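Long-range contact in protein piwi (Drosophila melanogaster, PDB 6KR6), which binds piRNAs and, in complex with them, directs the repression of transposable elements in the germline: residues 588-600 with 604-615. Residues are numbered along the deposited sequence; the frame is centred on the assembly and turned at random. Where two conformers were deposited one is given.
Sequences DRKRAYGALIASM and QNSTYFSTVTEC. With HG (mercury (II) ion), chain I.
With CG beside the backbone N (chi1 -54°) and the chain extended to NE, Arg591 runs past the Glu614 carboxylate, its CG 3.3 Å from Glu614 OE1. The guanidinium and carboxylate planes stand 75° apart, and the salt bridge, from NH1 to the same OE1, is long at 3.9 Å; Arg591 NE also makes a weak bond to Asp588 OD2. Glu614 CG meanwhile lies 3.8 Å from Tyr593 CE1. An alanine in place of Glu614 would probably leave the Arg591 guanidinium with Asp588 as its acidic partner in this network and take away the CG contact on Tyr593 CE1.

Strands 592-599 and 608-614 pair antiparallel as a hairpin of the RNase H-like Piwi domain. Hydrogen-bonded pairs Gly594-Thr613, Leu596-Thr611 and Ala598-Phe609 alternate with non-hydrogen-bonded pairs such as Ala595-Val612 and Ile597-Ser610. On the face of Ala595 and Ile597, Ala595 CB meets Val612 CG1 at 3.7 Å, and Ile597 CD1 bends back onto Ser610 CB. Met600, bent at chi2 and chi3, brings CE to 3.8 Å from Phe609 CB. At the other end, in the conformer described, Cys615 SG lies 2.8 Å from a bound mercury ion.

Strand 575-584, which carries Asp581, the probable catalytic aspartate, pairs with the far edge of 592-599. Helix 779-795 covers the Tyr593, Ala595 and Val612 face, while helix 625-640 packs on Thr611 and Thr613 from the opposite face.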
loop_
_atom_site.group_PDB
_atom_site.type_symbol
_atom_site.label_atom_id
_atom_site.label_comp_id
_atom_site.label_asym_id
_atom_site.label_seq_id
_atom_site.Cartn_x
_atom_site.Cartn_y
_atom_site.Cartn_z
ATOM N N ASP A 588 -11.209 1.895 18.038
ATOM C CA ASP A 588 -12.436 1.971 17.253
ATOM C C ASP A 588 -12.069 1.949 15.777
ATOM O O ASP A 588 -11.368 2.845 15.297
ATOM C CB ASP A 588 -13.231 3.236 17.599
ATOM C CG ASP A 588 -14.568 3.307 16.881
ATOM O OD1 ASP A 588 -14.911 2.363 16.138
ATOM O OD2 ASP A 588 -15.280 4.315 17.065
ATOM N N ARG A 589 -12.549 0.933 15.060
ATOM C CA ARG A 589 -12.274 0.817 13.634
ATOM C C ARG A 589 -13.062 1.810 12.792
ATOM O O ARG A 589 -12.872 1.841 11.571
ATOM C CB ARG A 589 -12.569 -0.609 13.162
ATOM N N LYS A 590 -13.931 2.614 13.401
ATOM C CA LYS A 590 -14.739 3.586 12.679
ATOM C C LYS A 590 -14.116 4.976 12.651
ATOM O O LYS A 590 -14.675 5.876 12.019
ATOM C CB LYS A 590 -16.143 3.663 13.291
ATOM N N ARG A 591 -12.982 5.174 13.319
ATOM C CA ARG A 591 -12.271 6.441 13.306
ATOM C C ARG A 591 -10.900 6.252 12.673
ATOM O O ARG A 591 -10.308 5.171 12.743
ATOM C CB ARG A 591 -12.106 7.014 14.719
ATOM C CG ARG A 591 -13.397 7.142 15.506
ATOM C CD ARG A 591 -13.104 7.486 16.960
ATOM N NE ARG A 591 -14.146 7.001 17.859
ATOM C CZ ARG A 591 -15.053 7.775 18.447
ATOM N NH1 ARG A 591 -15.046 9.085 18.240
ATOM N NH2 ARG A 591 -15.962 7.237 19.248
ATOM N N ALA A 592 -10.398 7.315 12.055
ATOM C CA ALA A 592 -9.081 7.299 11.440
ATOM C C ALA A 592 -8.393 8.624 11.716
ATOM O O ALA A 592 -9.042 9.669 11.818
ATOM C CB ALA A 592 -9.163 7.041 9.929
ATOM N N TYR A 593 -7.071 8.572 11.841
ATOM C CA TYR A 593 -6.266 9.750 12.138
ATOM C C TYR A 593 -5.414 10.113 10.931
ATOM O O TYR A 593 -4.740 9.249 10.360
ATOM C CB TYR A 593 -5.383 9.513 13.364
ATOM C CG TYR A 593 -6.171 9.340 14.639
ATOM C CD1 TYR A 593 -6.642 10.443 15.340
ATOM C CD2 TYR A 593 -6.451 8.077 15.139
ATOM C CE1 TYR A 593 -7.365 10.292 16.506
ATOM C CE2 TYR A 593 -7.174 7.916 16.304
ATOM C CZ TYR A 593 -7.629 9.027 16.984
ATOM O OH TYR A 593 -8.350 8.878 18.146
ATOM N N GLY A 594 -5.463 11.385 10.546
ATOM C CA GLY A 594 -4.643 11.913 9.476
ATOM C C GLY A 594 -3.542 12.807 10.002
ATOM O O GLY A 594 -3.798 13.758 10.752
ATOM N N ALA A 595 -2.307 12.491 9.621
ATOM C CA ALA A 595 -1.120 13.213 10.055
ATOM C C ALA A 595 -0.491 13.931 8.871
ATOM O O ALA A 595 -0.374 13.365 7.773
ATOM C CB ALA A 595 -0.106 12.264 10.695
ATOM N N LEU A 596 -0.081 15.177 9.114
ATOM C CA LEU A 596 0.488 16.055 8.101
ATOM C C LEU A 596 1.792 16.648 8.616
ATOM O O LEU A 596 1.830 17.236 9.705
ATOM C CB LEU A 596 -0.490 17.174 7.727
ATOM C CG LEU A 596 -0.044 18.098 6.594
ATOM C CD1 LEU A 596 -1.083 18.114 5.484
ATOM C CD2 LEU A 596 0.221 19.507 7.105
ATOM N N ILE A 597 2.851 16.491 7.825
ATOM C CA ILE A 597 4.183 16.994 8.133
ATOM C C ILE A 597 4.564 18.001 7.059
ATOM O O ILE A 597 4.232 17.817 5.885
ATOM C CB ILE A 597 5.220 15.854 8.196
ATOM C CG1 ILE A 597 4.626 14.620 8.882
ATOM C CG2 ILE A 597 6.488 16.319 8.901
ATOM C CD1 ILE A 597 4.199 14.838 10.315
ATOM N N ALA A 598 5.265 19.061 7.456
ATOM C CA ALA A 598 5.581 20.151 6.540
ATOM C C ALA A 598 6.963 20.703 6.850
ATOM O O ALA A 598 7.229 21.110 7.982
ATOM C CB ALA A 598 4.531 21.258 6.634
ATOM N N SER A 599 7.830 20.733 5.842
ATOM C CA SER A 599 9.140 21.348 5.988
ATOM C C SER A 599 9.020 22.866 5.893
ATOM O O SER A 599 7.985 23.413 5.501
ATOM C CB SER A 599 10.105 20.825 4.928
ATOM O OG SER A 599 10.001 21.574 3.728
ATOM N N MET A 600 10.105 23.558 6.254
ATOM C CA MET A 600 10.114 25.019 6.348
ATOM C C MET A 600 11.375 25.564 5.680
ATOM O O MET A 600 12.272 26.073 6.356
ATOM C CB MET A 600 10.025 25.479 7.805
ATOM C CG MET A 600 8.847 24.915 8.564
ATOM S SD MET A 600 7.878 26.209 9.351
ATOM C CE MET A 600 6.241 25.511 9.199
ATOM N N GLN A 604 17.365 27.120 4.743
ATOM C CA GLN A 604 17.564 28.100 5.807
ATOM C C GLN A 604 17.155 27.532 7.161
ATOM O O GLN A 604 18.009 27.335 8.032
ATOM C CB GLN A 604 16.791 29.387 5.512
ATOM C CG GLN A 604 17.398 30.269 4.440
ATOM C CD GLN A 604 16.768 31.647 4.418
ATOM O OE1 GLN A 604 16.048 32.025 5.342
ATOM N NE2 GLN A 604 17.033 32.407 3.360
ATOM N N ASN A 605 15.863 27.272 7.367
ATOM C CA ASN A 605 15.371 26.855 8.675
ATOM C C ASN A 605 15.647 25.379 8.939
ATOM O O ASN A 605 16.202 25.028 9.986
ATOM C CB ASN A 605 13.874 27.153 8.784
ATOM C CG ASN A 605 13.304 26.819 10.149
ATOM O OD1 ASN A 605 14.041 26.550 11.098
ATOM N ND2 ASN A 605 11.982 26.847 10.257
ATOM N N SER A 606 15.253 24.506 8.010
ATOM C CA SER A 606 15.517 23.070 8.108
ATOM C C SER A 606 14.876 22.456 9.354
ATOM O O SER A 606 15.502 21.690 10.089
ATOM C CB SER A 606 17.021 22.788 8.070
ATOM O OG SER A 606 17.317 21.523 8.633
ATOM N N THR A 607 13.608 22.790 9.583
ATOM C CA THR A 607 12.817 22.171 10.637
ATOM C C THR A 607 11.481 21.732 10.053
ATOM O O THR A 607 11.167 22.001 8.892
ATOM C CB THR A 607 12.599 23.119 11.824
ATOM O OG1 THR A 607 13.567 24.173 11.781
ATOM C CG2 THR A 607 12.751 22.362 13.139
ATOM N N TYR A 608 10.690 21.044 10.872
ATOM C CA TYR A 608 9.456 20.432 10.409
ATOM C C TYR A 608 8.322 20.723 11.380
ATOM O O TYR A 608 8.534 20.896 12.583
ATOM C CB TYR A 608 9.632 18.918 10.225
ATOM C CG TYR A 608 10.672 18.551 9.186
ATOM C CD1 TYR A 608 10.305 18.264 7.877
ATOM C CD2 TYR A 608 12.022 18.500 9.511
ATOM C CE1 TYR A 608 11.251 17.931 6.924
ATOM C CE2 TYR A 608 12.974 18.167 8.566
ATOM C CZ TYR A 608 12.581 17.884 7.273
ATOM O OH TYR A 608 13.521 17.554 6.325
ATOM N N PHE A 609 7.111 20.771 10.834
ATOM C CA PHE A 609 5.891 21.067 11.570
ATOM C C PHE A 609 4.933 19.900 11.380
ATOM O O PHE A 609 4.690 19.477 10.247
ATOM C CB PHE A 609 5.280 22.382 11.069
ATOM C CG PHE A 609 3.890 22.650 11.567
ATOM C CD1 PHE A 609 3.685 23.309 12.767
ATOM C CD2 PHE A 609 2.787 22.275 10.818
ATOM C CE1 PHE A 609 2.407 23.569 13.218
ATOM C CE2 PHE A 609 1.509 22.533 11.265
ATOM C CZ PHE A 609 1.318 23.179 12.470
ATOM N N SER A 610 4.398 19.375 12.480
ATOM C CA SER A 610 3.619 18.143 12.440
ATOM C C SER A 610 2.295 18.319 13.165
ATOM O O SER A 610 2.273 18.731 14.330
ATOM C CB SER A 610 4.407 16.986 13.061
ATOM O OG SER A 610 4.954 17.355 14.314
ATOM N N THR A 611 1.199 17.992 12.481
ATOM C CA THR A 611 -0.132 18.015 13.076
ATOM C C THR A 611 -0.833 16.690 12.813
ATOM O O THR A 611 -0.513 15.970 11.865
ATOM C CB THR A 611 -0.993 19.162 12.525
ATOM O OG1 THR A 611 -0.165 20.294 12.248
ATOM C CG2 THR A 611 -2.058 19.564 13.536
ATOM N N VAL A 612 -1.794 16.370 13.679
ATOM C CA VAL A 612 -2.680 15.230 13.490
ATOM C C VAL A 612 -4.104 15.695 13.745
ATOM O O VAL A 612 -4.346 16.641 14.502
ATOM C CB VAL A 612 -2.342 14.039 14.414
ATOM C CG1 VAL A 612 -2.338 12.737 13.628
ATOM C CG2 VAL A 612 -1.013 14.259 15.128
ATOM N N THR A 613 -5.053 15.021 13.103
ATOM C CA THR A 613 -6.458 15.283 13.377
ATOM C C THR A 613 -7.268 14.027 13.095
ATOM O O THR A 613 -6.856 13.153 12.329
ATOM C CB THR A 613 -6.989 16.478 12.563
ATOM O OG1 THR A 613 -8.245 16.917 13.101
ATOM C CG2 THR A 613 -7.183 16.095 11.103
ATOM N N GLU A 614 -8.432 13.944 13.727
ATOM C CA GLU A 614 -9.340 12.836 13.470
ATOM C C GLU A 614 -10.186 13.106 12.216
ATOM O O GLU A 614 -10.335 14.245 11.762
ATOM C CB GLU A 614 -10.248 12.585 14.677
ATOM C CG GLU A 614 -10.651 11.120 14.837
ATOM C CD GLU A 614 -11.804 10.928 15.796
ATOM O OE1 GLU A 614 -12.863 10.440 15.347
ATOM O OE2 GLU A 614 -11.656 11.270 16.990
ATOM N N CYS A 615 -10.710 12.031 11.640
ATOM C CA CYS A 615 -11.522 12.132 10.434
ATOM C C CYS A 615 -12.978 12.470 10.755
ATOM O O CYS A 615 -13.618 13.236 10.036
ATOM C CB CYS A 615 -11.448 10.843 9.620
ATOM S SG CYS A 615 -9.842 10.516 8.819
HETATM HG HG HG I . -8.382 12.693 7.920
#